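Local coordinates for VgrG protein (Vibrio cholerae, PDB 4DTH) that binds ATP and magnesium through the actin cross-linking domain of a toxin that probably joins G-actin monomers covalently, at residues G47-A52 against F140-T145; F58-D63 against V89-Y94; K182-S187 against P199-S204. All blocks are in the same frame, centred on the assembly; numbering follows the deposited sequence.

Contact 1. Residues G47-A52 against F140-T145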
loop_
_atom_site.group_PDB
_atom_site.type_symbol
_atom_site.label_atom_id
_atom_site.label_comp_id
_atom_site.label_asym_id
_atom_site.label_seq_id
_atom_site.Cartn_x
_atom_site.Cartn_y
_atom_site.Cartn_z
ATOM N N GLY A 47 -17.828 3.054 -2.234
ATOM C CA GLY A 47 -18.461 1.943 -2.923
ATOM C C GLY A 47 -17.505 0.827 -3.268
ATOM O O GLY A 47 -16.321 0.871 -2.923
ATOM N N TYR A 48 -18.028 -0.175 -3.961
ATOM C CA TYR A 48 -17.237 -1.301 -4.429
ATOM C C TYR A 48 -17.888 -1.977 -5.614
ATOM O O TYR A 48 -19.089 -1.790 -5.880
ATOM C CB TYR A 48 -16.896 -2.306 -3.296
ATOM C CG TYR A 48 -18.083 -3.027 -2.697
ATOM C CD1 TYR A 48 -18.837 -2.445 -1.681
ATOM C CD2 TYR A 48 -18.411 -4.321 -3.093
ATOM C CE1 TYR A 48 -19.907 -3.121 -1.095
ATOM C CE2 TYR A 48 -19.482 -5.005 -2.517
ATOM C CZ TYR A 48 -20.220 -4.404 -1.511
ATOM O OH TYR A 48 -21.275 -5.064 -0.934
ATOM N N VAL A 49 -17.076 -2.725 -6.356
ATOM C CA VAL A 49 -17.536 -3.492 -7.503
ATOM C C VAL A 49 -17.306 -4.948 -7.182
ATOM O O VAL A 49 -16.226 -5.318 -6.705
ATOM C CB VAL A 49 -16.870 -3.047 -8.834
ATOM C CG1 VAL A 49 -17.094 -4.062 -9.960
ATOM C CG2 VAL A 49 -17.380 -1.673 -9.251
ATOM N N LYS A 50 -18.337 -5.770 -7.408
ATOM C CA LYS A 50 -18.241 -7.200 -7.179
ATOM C C LYS A 50 -18.641 -7.958 -8.443
ATOM O O LYS A 50 -19.258 -7.382 -9.346
ATOM C CB LYS A 50 -19.100 -7.620 -5.959
ATOM C CG LYS A 50 -20.610 -7.429 -6.136
ATOM C CD LYS A 50 -21.384 -7.739 -4.865
ATOM C CE LYS A 50 -22.873 -7.598 -5.088
ATOM N NZ LYS A 50 -23.651 -7.735 -3.825
ATOM N N SER A 51 -18.326 -9.257 -8.501
ATOM C CA SER A 51 -18.781 -10.072 -9.624
ATOM C C SER A 51 -20.262 -10.362 -9.345
ATOM O O SER A 51 -20.704 -10.221 -8.196
ATOM C CB SER A 51 -17.997 -11.380 -9.689
ATOM O OG SER A 51 -18.274 -12.177 -8.550
ATOM N N ALA A 52 -21.023 -10.775 -10.370
ATOM C CA ALA A 52 -22.437 -11.141 -10.201
ATOM C C ALA A 52 -22.591 -12.294 -9.186
ATOM O O ALA A 52 -23.598 -12.364 -8.486
ATOM C CB ALA A 52 -23.029 -11.548 -11.532
ATOM N N PHE A 140 -20.576 -7.637 -13.773
ATOM C CA PHE A 140 -20.205 -6.777 -12.654
ATOM C C PHE A 140 -21.337 -5.995 -12.032
ATOM O O PHE A 140 -22.284 -5.601 -12.716
ATOM C CB PHE A 140 -19.070 -5.820 -13.084
ATOM C CG PHE A 140 -17.975 -6.493 -13.880
ATOM C CD1 PHE A 140 -17.204 -7.507 -13.314
ATOM C CD2 PHE A 140 -17.723 -6.125 -15.195
ATOM C CE1 PHE A 140 -16.214 -8.153 -14.059
ATOM C CE2 PHE A 140 -16.714 -6.755 -15.933
ATOM C CZ PHE A 140 -15.957 -7.756 -15.354
ATOM N N VAL A 141 -21.231 -5.771 -10.720
ATOM C CA VAL A 141 -22.235 -5.069 -9.923
ATOM C C VAL A 141 -21.566 -3.976 -9.095
ATOM O O VAL A 141 -20.585 -4.246 -8.399
ATOM C CB VAL A 141 -23.025 -6.056 -9.003
ATOM C CG1 VAL A 141 -23.980 -5.313 -8.071
ATOM C CG2 VAL A 141 -23.774 -7.116 -9.806
ATOM N N ILE A 142 -22.110 -2.750 -9.163
ATOM C CA ILE A 142 -21.649 -1.634 -8.345
ATOM C C ILE A 142 -22.526 -1.601 -7.106
ATOM O O ILE A 142 -23.752 -1.638 -7.218
ATOM C CB ILE A 142 -21.744 -0.251 -9.075
ATOM C CG1 ILE A 142 -20.869 -0.193 -10.336
ATOM C CG2 ILE A 142 -21.393 0.899 -8.117
ATOM C CD1 ILE A 142 -21.184 1.058 -11.282
ATOM N N GLU A 143 -21.899 -1.490 -5.942
ATOM C CA GLU A 143 -22.577 -1.303 -4.669
ATOM C C GLU A 143 -22.097 0.055 -4.161
ATOM O O GLU A 143 -20.897 0.334 -4.226
ATOM C CB GLU A 143 -22.201 -2.402 -3.665
ATOM C CG GLU A 143 -22.756 -3.775 -4.005
ATOM C CD GLU A 143 -24.217 -4.018 -3.673
ATOM O OE1 GLU A 143 -24.733 -5.085 -4.077
ATOM O OE2 GLU A 143 -24.852 -3.155 -3.020
ATOM N N ILE A 144 -23.022 0.915 -3.713
ATOM C CA ILE A 144 -22.690 2.245 -3.187
ATOM C C ILE A 144 -22.831 2.221 -1.671
ATOM O O ILE A 144 -23.924 1.973 -1.159
ATOM C CB ILE A 144 -23.545 3.376 -3.855
ATOM C CG1 ILE A 144 -23.294 3.468 -5.386
ATOM C CG2 ILE A 144 -23.355 4.741 -3.149
ATOM C CD1 ILE A 144 -21.820 3.748 -5.815
ATOM N N THR A 145 -21.736 2.484 -0.959
ATOM C CA THR A 145 -21.728 2.469 0.511
ATOM C C THR A 145 -21.850 3.856 1.115
ATOM O O THR A 145 -22.277 3.985 2.263
ATOM C CB THR A 145 -20.573 1.644 1.040
ATOM O OG1 THR A 145 -19.363 2.239 0.588
ATOM C CG2 THR A 145 -20.664 0.184 0.595
#
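The amide of Glu143 donates to the carbonyl of Tyr48 with N and O 2.8 Å apart, and Tyr48 N returns a bond to Glu143 O. Lys50 and Val141 repeat this reciprocal exchange two residues on, so strands 45-51 and 140-144 form an antiparallel beta ladder in which Tyr48-Glu143 and Lys50-Val141 are hydrogen-bonded pairs and Val49-Ile142 is a non-hydrogen-bonded pair between them.

The face carrying Tyr48, Lys50, Val141 and Glu143 is partly exposed and mixes apolar packing with charge. Tyr48 and Glu143 run alongside each other: the glutamate CB sits over one face of the tyrosine ring, 3.7 Å from its centroid, as a CH-pi contact, while Thr145 CG2 meets the ring at its edge, 3.8 Å from Tyr48 CE1. Thr13 and Pro14 also lie against Tyr48. Beyond CG the glutamate bends (chi2 -78°), bringing its carboxylate round to Lys50. The lysine, extended beyond CG, lays its CE 3.9 Å from Val141 CG1 before NZ forms a salt bridge of 2.9 Å with Glu143 OE1, which it meets from above the carboxylate plane. One glutamate thus covers an aromatic ring with its methylene and pairs with a lysine through its carboxylate.

On the other face Val49 and Ile142 pack as apolar neighbours, Val49 CG2 lying 3.9 Å from Ile142 CG1. Val49 CG1 also touches CB of Phe140, whose side chain diverges from this face, at 4.1 Å.

Helix 101-124 covers this side, where Trp113, Leu114 and His117 pack on Ile142 and Ala110 on Phe140. Strand 56-68 borders strand 45-51 on its other edge, placing strand 45-51 between 56-68 and 140-144.

Contact 2. Residues F58-D63 against V89-Y94. With ATP (adenosine-5'-triphosphate), chain B.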
loop_
_atom_site.group_PDB
_atom_site.type_symbol
_atom_site.label_atom_id
_atom_site.label_comp_id
_atom_site.label_asym_id
_atom_site.label_seq_id
_atom_site.Cartn_x
_atom_site.Cartn_y
_atom_site.Cartn_z
ATOM N N PHE A 58 -13.005 -4.834 -6.263
ATOM C CA PHE A 58 -12.279 -3.617 -5.908
ATOM C C PHE A 58 -13.146 -2.583 -5.230
ATOM O O PHE A 58 -14.371 -2.581 -5.389
ATOM C CB PHE A 58 -11.522 -3.014 -7.110
ATOM C CG PHE A 58 -12.399 -2.501 -8.227
ATOM C CD1 PHE A 58 -12.889 -1.200 -8.205
ATOM C CD2 PHE A 58 -12.686 -3.301 -9.326
ATOM C CE1 PHE A 58 -13.699 -0.724 -9.240
ATOM C CE2 PHE A 58 -13.481 -2.821 -10.368
ATOM C CZ PHE A 58 -13.969 -1.528 -10.329
ATOM N N MET A 59 -12.503 -1.678 -4.503
ATOM C CA MET A 59 -13.191 -0.597 -3.814
ATOM C C MET A 59 -13.095 0.688 -4.621
ATOM O O MET A 59 -12.101 0.926 -5.305
ATOM C CB MET A 59 -12.539 -0.349 -2.438
ATOM C CG MET A 59 -12.665 -1.500 -1.471
ATOM S SD MET A 59 -11.708 -1.095 -0.006
ATOM C CE MET A 59 -11.969 -2.518 0.981
ATOM N N LEU A 60 -14.103 1.546 -4.482
ATOM C CA LEU A 60 -14.099 2.886 -5.070
ATOM C C LEU A 60 -13.728 3.813 -3.928
ATOM O O LEU A 60 -14.419 3.841 -2.900
ATOM C CB LEU A 60 -15.487 3.243 -5.626
ATOM C CG LEU A 60 -15.771 2.758 -7.051
ATOM C CD1 LEU A 60 -16.158 1.302 -7.076
ATOM C CD2 LEU A 60 -16.870 3.572 -7.662
ATOM N N THR A 61 -12.602 4.518 -4.064
ATOM C CA THR A 61 -12.126 5.385 -2.992
ATOM C C THR A 61 -11.781 6.784 -3.473
ATOM O O THR A 61 -11.446 6.982 -4.648
ATOM C CB THR A 61 -10.865 4.779 -2.286
ATOM O OG1 THR A 61 -9.723 4.886 -3.142
ATOM C CG2 THR A 61 -11.042 3.320 -1.840
ATOM N N LYS A 62 -11.783 7.743 -2.536
ATOM C CA LYS A 62 -11.257 9.076 -2.788
ATOM C C LYS A 62 -9.748 8.954 -2.526
ATOM O O LYS A 62 -9.322 8.133 -1.705
ATOM C CB LYS A 62 -11.912 10.155 -1.900
ATOM C CG LYS A 62 -11.841 9.926 -0.388
ATOM C CD LYS A 62 -12.231 11.196 0.372
ATOM C CE LYS A 62 -12.388 10.924 1.844
ATOM N NZ LYS A 62 -12.562 12.175 2.634
ATOM N N ASP A 63 -8.946 9.737 -3.234
ATOM C CA ASP A 63 -7.501 9.629 -3.085
ATOM C C ASP A 63 -6.854 10.989 -2.804
ATOM O O ASP A 63 -6.764 11.378 -1.639
ATOM C CB ASP A 63 -6.917 8.916 -4.328
ATOM C CG ASP A 63 -5.426 8.611 -4.350
ATOM O OD1 ASP A 63 -4.784 8.659 -3.274
ATOM O OD2 ASP A 63 -4.910 8.299 -5.441
ATOM N N VAL A 89 -10.209 9.791 -7.894
ATOM C CA VAL A 89 -10.786 8.487 -7.595
ATOM C C VAL A 89 -9.710 7.432 -7.787
ATOM O O VAL A 89 -9.038 7.395 -8.822
ATOM C CB VAL A 89 -12.043 8.178 -8.446
ATOM C CG1 VAL A 89 -12.459 6.711 -8.322
ATOM C CG2 VAL A 89 -13.203 9.094 -8.072
ATOM N N GLU A 90 -9.562 6.557 -6.792
ATOM C CA GLU A 90 -8.617 5.462 -6.878
ATOM C C GLU A 90 -9.354 4.139 -6.704
ATOM O O GLU A 90 -10.113 3.973 -5.743
ATOM C CB GLU A 90 -7.510 5.619 -5.837
ATOM C CG GLU A 90 -6.447 4.534 -5.928
ATOM C CD GLU A 90 -5.393 4.645 -4.850
ATOM O OE1 GLU A 90 -5.770 4.805 -3.667
ATOM O OE2 GLU A 90 -4.192 4.546 -5.183
ATOM N N LEU A 91 -9.133 3.212 -7.636
ATOM C CA LEU A 91 -9.730 1.874 -7.589
ATOM C C LEU A 91 -8.713 0.972 -6.903
ATOM O O LEU A 91 -7.554 0.913 -7.322
ATOM C CB LEU A 91 -10.110 1.352 -8.989
ATOM C CG LEU A 91 -10.973 2.282 -9.874
ATOM C CD1 LEU A 91 -11.400 1.570 -11.141
ATOM C CD2 LEU A 91 -12.195 2.815 -9.116
ATOM N N VAL A 92 -9.128 0.363 -5.781
ATOM C CA VAL A 92 -8.239 -0.441 -4.922
ATOM C C VAL A 92 -8.757 -1.873 -4.891
ATOM O O VAL A 92 -9.837 -2.125 -4.355
ATOM C CB VAL A 92 -8.136 0.184 -3.494
ATOM C CG1 VAL A 92 -7.225 -0.648 -2.595
ATOM C CG2 VAL A 92 -7.647 1.630 -3.552
ATOM N N SER A 93 -8.011 -2.813 -5.481
ATOM C CA SER A 93 -8.508 -4.185 -5.532
ATOM C C SER A 93 -8.556 -4.877 -4.180
ATOM O O SER A 93 -7.784 -4.537 -3.276
ATOM C CB SER A 93 -7.693 -5.030 -6.511
ATOM O OG SER A 93 -6.421 -5.384 -5.984
ATOM N N TYR A 94 -9.469 -5.850 -4.053
ATOM C CA TYR A 94 -9.494 -6.775 -2.925
ATOM C C TYR A 94 -8.376 -7.750 -3.304
ATOM O O TYR A 94 -8.324 -8.181 -4.465
ATOM C CB TYR A 94 -10.847 -7.498 -2.822
ATOM C CG TYR A 94 -11.890 -6.624 -2.162
ATOM C CD1 TYR A 94 -12.608 -5.684 -2.899
ATOM C CD2 TYR A 94 -12.104 -6.678 -0.788
ATOM C CE1 TYR A 94 -13.541 -4.849 -2.292
ATOM C CE2 TYR A 94 -13.033 -5.843 -0.167
ATOM C CZ TYR A 94 -13.754 -4.932 -0.926
ATOM O OH TYR A 94 -14.663 -4.090 -0.332
HETATM P PG ATP B . -0.943 3.921 2.612
HETATM O O1G ATP B . 0.201 3.553 1.722
HETATM O O2G ATP B . -0.612 3.657 4.054
HETATM O O3G ATP B . -1.332 5.365 2.471
HETATM P PB ATP B . -3.584 2.768 2.617
HETATM O O1B ATP B . -3.655 2.737 4.092
HETATM O O2B ATP B . -4.456 3.894 2.117
HETATM O O3B ATP B . -2.176 2.994 2.180
HETATM P PA ATP B . -3.888 -0.039 2.422
HETATM O O1A ATP B . -3.025 -0.075 3.622
HETATM O O2A ATP B . -5.238 -0.653 2.803
HETATM O O3A ATP B . -4.095 1.377 2.007
HETATM O "O5'" ATP B . -3.174 -0.872 1.250
HETATM C "C5'" ATP B . -3.986 -1.165 0.101
HETATM C "C4'" ATP B . -3.286 -2.071 -0.877
HETATM O "O4'" ATP B . -2.861 -3.294 -0.211
HETATM C "C3'" ATP B . -4.179 -2.530 -2.031
HETATM O "O3'" ATP B . -3.458 -2.683 -3.252
HETATM C "C2'" ATP B . -4.702 -3.862 -1.511
HETATM O "O2'" ATP B . -5.253 -4.699 -2.515
HETATM C "C1'" ATP B . -3.426 -4.402 -0.898
HETATM N N9 ATP B . -3.572 -5.530 0.026
HETATM C C8 ATP B . -4.310 -5.567 1.178
HETATM N N7 ATP B . -4.240 -6.715 1.808
HETATM C C5 ATP B . -3.402 -7.486 1.015
HETATM C C6 ATP B . -2.911 -8.802 1.134
HETATM N N6 ATP B . -3.208 -9.622 2.151
HETATM N N1 ATP B . -2.076 -9.249 0.169
HETATM C C2 ATP B . -1.757 -8.435 -0.841
HETATM N N3 ATP B . -2.151 -7.183 -1.059
HETATM C C4 ATP B . -2.984 -6.758 -0.092
HETATM O O HOH W 1 -7.376 5.643 -1.795
HETATM O O HOH W 2 -3.101 6.058 -2.924
#
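The ATP and magnesium site draws on one face of this strand pair: Glu90 is a ligand of a magnesium ion together with Glu28, and Val92 and Ser93 line the nucleotide pocket. The ribose O2' of ATP donates to Ser93 O over 2.6 Å, and Val92 CG1 packs 3.6 Å from ATP C3'.

Glu90 also ties the site to the neighbouring strand. Its carbonyl oxygen accepts from both Thr61 N and Thr61 OG1, which arrive from opposite faces of the carbonyl plane; the hydroxyl bond is 2.8 Å from OG1 to O. A water spans the side chains, donating to Thr61 OG1 and to Glu90 OE1. The glutamate chain is extended, with CG anti to the backbone N (chi1 -177°), which carries its carboxylate outward to the metal. There it stacks against that of Asp63, the planes 10° apart and Asp63 OD2 3.8 Å from Glu90 OE2, a crowding of acidic groups to which Glu30 adds and which the nearby magnesium probably helps to offset.

Strands 56-68 and 85-97 form an antiparallel ladder, with Met59-Val92 and Thr61-Glu90 as hydrogen-bonded pairs. At its far end the Met59 and Tyr94 side chains cross at about a right angle; Met59 SD lies 5.0 Å from the centroid of the Tyr94 ring, an oblique Met-aromatic contact, and CE packs 3.6 Å from Tyr94 CZ. The tyrosine hydroxyl is bonded to the carbonyl of Pro14.

The opposite face is largely apolar around Phe58, Leu60 and Leu91. Phe58 CE1 abuts Leu91 CD1 at 3.8 Å, and Leu91 CD2 touches Leu60 CG at 4.1 Å. Helix 101-124 covers the Phe58-Leu60 end, through Ala110, Met111 and Leu114 on Phe58 and Phe118 on Leu60, while Val89 packs on strand 34-38.

Contact 3. Residues K182-S187 against P199-S204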
loop_
_atom_site.group_PDB
_atom_site.type_symbol
_atom_site.label_atom_id
_atom_site.label_comp_id
_atom_site.label_asym_id
_atom_site.label_seq_id
_atom_site.Cartn_x
_atom_site.Cartn_y
_atom_site.Cartn_z
ATOM N N LYS A 182 8.417 -15.776 6.958
ATOM C CA LYS A 182 9.484 -16.775 7.036
ATOM C C LYS A 182 10.184 -17.026 5.686
ATOM O O LYS A 182 11.253 -17.641 5.651
ATOM C CB LYS A 182 8.972 -18.081 7.669
ATOM C CG LYS A 182 8.003 -18.866 6.795
ATOM C CD LYS A 182 7.663 -20.207 7.415
ATOM C CE LYS A 182 6.854 -21.026 6.452
ATOM N NZ LYS A 182 6.249 -22.220 7.091
ATOM N N GLY A 183 9.584 -16.553 4.600
ATOM C CA GLY A 183 10.147 -16.737 3.266
ATOM C C GLY A 183 11.127 -15.669 2.831
ATOM O O GLY A 183 11.930 -15.909 1.926
ATOM N N PHE A 184 11.051 -14.468 3.437
ATOM C CA PHE A 184 11.918 -13.352 3.046
ATOM C C PHE A 184 13.389 -13.635 3.355
ATOM O O PHE A 184 13.783 -13.679 4.518
ATOM C CB PHE A 184 11.459 -12.027 3.666
ATOM C CG PHE A 184 11.832 -10.828 2.825
ATOM C CD1 PHE A 184 13.158 -10.426 2.704
ATOM C CD2 PHE A 184 10.853 -10.083 2.174
ATOM C CE1 PHE A 184 13.503 -9.323 1.917
ATOM C CE2 PHE A 184 11.200 -8.985 1.387
ATOM C CZ PHE A 184 12.518 -8.605 1.269
ATOM N N GLY A 185 14.165 -13.800 2.290
ATOM C CA GLY A 185 15.584 -14.131 2.345
ATOM C C GLY A 185 15.870 -15.536 1.847
ATOM O O GLY A 185 17.031 -15.882 1.616
ATOM N N THR A 186 14.810 -16.365 1.667
ATOM C CA THR A 186 14.978 -17.751 1.193
ATOM C C THR A 186 15.120 -17.851 -0.330
ATOM O O THR A 186 15.554 -18.897 -0.823
ATOM C CB THR A 186 13.874 -18.688 1.720
ATOM O OG1 THR A 186 12.630 -18.350 1.098
ATOM C CG2 THR A 186 13.757 -18.689 3.246
ATOM N N SER A 187 14.713 -16.792 -1.085
ATOM C CA SER A 187 14.767 -16.728 -2.560
ATOM C C SER A 187 14.033 -17.924 -3.227
ATOM O O SER A 187 14.327 -18.263 -4.376
ATOM C CB SER A 187 16.220 -16.682 -3.051
ATOM O OG SER A 187 17.099 -15.955 -2.207
ATOM N N PRO A 199 16.567 -2.439 -3.416
ATOM C CA PRO A 199 17.933 -1.918 -3.168
ATOM C C PRO A 199 18.326 -1.842 -1.699
ATOM O O PRO A 199 19.497 -2.036 -1.364
ATOM C CB PRO A 199 17.915 -0.529 -3.811
ATOM C CG PRO A 199 16.773 -0.541 -4.750
ATOM C CD PRO A 199 15.752 -1.477 -4.184
ATOM N N TRP A 200 17.339 -1.592 -0.821
ATOM C CA TRP A 200 17.569 -1.496 0.620
ATOM C C TRP A 200 17.858 -2.834 1.282
ATOM O O TRP A 200 18.412 -2.846 2.377
ATOM C CB TRP A 200 16.398 -0.788 1.316
ATOM C CG TRP A 200 15.053 -1.406 1.067
ATOM C CD1 TRP A 200 14.121 -0.997 0.160
ATOM C CD2 TRP A 200 14.484 -2.532 1.752
ATOM N NE1 TRP A 200 13.007 -1.802 0.230
ATOM C CE2 TRP A 200 13.205 -2.759 1.192
ATOM C CE3 TRP A 200 14.930 -3.378 2.785
ATOM C CZ2 TRP A 200 12.373 -3.801 1.624
ATOM C CZ3 TRP A 200 14.106 -4.409 3.209
ATOM C CH2 TRP A 200 12.846 -4.617 2.630
ATOM N N TYR A 201 17.437 -3.955 0.663
ATOM C CA TYR A 201 17.665 -5.270 1.259
ATOM C C TYR A 201 19.100 -5.729 1.069
ATOM O O TYR A 201 19.567 -5.848 -0.068
ATOM C CB TYR A 201 16.672 -6.325 0.746
ATOM C CG TYR A 201 16.878 -7.685 1.381
ATOM C CD1 TYR A 201 16.654 -7.884 2.743
ATOM C CD2 TYR A 201 17.316 -8.767 0.627
ATOM C CE1 TYR A 201 16.846 -9.135 3.332
ATOM C CE2 TYR A 201 17.495 -10.025 1.201
ATOM C CZ TYR A 201 17.261 -10.203 2.554
ATOM O OH TYR A 201 17.468 -11.435 3.119
ATOM N N GLN A 202 19.790 -5.996 2.184
ATOM C CA GLN A 202 21.194 -6.412 2.166
ATOM C C GLN A 202 21.333 -7.885 2.488
ATOM O O GLN A 202 21.456 -8.274 3.653
ATOM C CB GLN A 202 22.031 -5.528 3.100
ATOM C CG GLN A 202 21.879 -4.044 2.785
ATOM C CD GLN A 202 22.848 -3.208 3.573
ATOM O OE1 GLN A 202 24.053 -3.457 3.570
ATOM N NE2 GLN A 202 22.349 -2.172 4.228
ATOM N N LYS A 203 21.286 -8.718 1.444
ATOM C CA LYS A 203 21.379 -10.159 1.617
ATOM C C LYS A 203 22.662 -10.640 2.326
ATOM O O LYS A 203 22.627 -11.675 2.996
ATOM C CB LYS A 203 21.148 -10.870 0.296
ATOM C CG LYS A 203 20.964 -12.357 0.465
ATOM C CD LYS A 203 19.714 -12.845 -0.250
ATOM C CE LYS A 203 19.796 -14.327 -0.517
ATOM N NZ LYS A 203 20.939 -14.705 -1.385
ATOM N N SER A 204 23.753 -9.846 2.242
ATOM C CA SER A 204 25.028 -10.162 2.897
ATOM C C SER A 204 24.877 -10.272 4.425
ATOM O O SER A 204 25.676 -10.951 5.077
ATOM C CB SER A 204 26.091 -9.129 2.536
ATOM O OG SER A 204 25.783 -7.845 3.048
HETATM O O HOH W 3 15.791 -11.925 5.136
#
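Residues 183-186 make a type II beta turn, closed by Thr186 N and Thr186 OG1, both donating to Gly183 O, and Gly185 at its third position has a positive phi of 111°, a conformation readily taken by glycine. The turn follows strand 173-180 and packs against the loop 199-204, which follows helix 190-196 in the chain, so the contact brings together the two ends of a short helical excursion.

Aromatic packing dominates. Phe184 and Tyr201 form a T-shaped (edge-to-face) pair with centroids 5.0 Å apart and planes at 78°: the edge of the phenylalanine is directed at the tyrosine face, CE1 standing over the ring centre and 3.6 Å from Tyr201 CD1. The tyrosine CG is anti to its N (chi1 -179°), sending the ring across to the turn. Phe184 CZ also lies 4.2 Å from Trp200 CH2, while the indole NE1 is bonded to the carbonyl of Ile277. Tyr230 and Phe350 add further rings around Phe184.

The turn is also held from outside: Glu196 of the intervening helix accepts from Gly185 N and Ser187 OG with its two carboxylate oxygens, and Lys206 donates to the Gly185 carbonyl. The exposed Lys203, bent at chi2 and chi4, brings its CE 3.6 Å from Ser187 OG. Tyr201 OH packs 3.4 Å from Gly185 CA. A water provides the polar link between the segments, accepting from Tyr201 OH at 2.7 Å and donating in turn to Phe184 O.

In the fold
Contacts 1 and 2 are neighbours, their centres 12 Å apart: strands 45-51 and 56-68 pair directly, with Gly47 O and Leu60 N within probable hydrogen-bonding distance, and helix 101-124 covers the apolar face of both. Contact 2 is the more deeply buried and turns its polar face to nucleotide and metal; contact 1, farther out, spends its polar face on a partly exposed salt bridge. Contact 3 lies on the opposite side of the chain's centre, its centre 38 Å from that of contact 1. Buried but without regular pairing, it joins loops mainly by aromatic packing, where the others rely on backbone ladders.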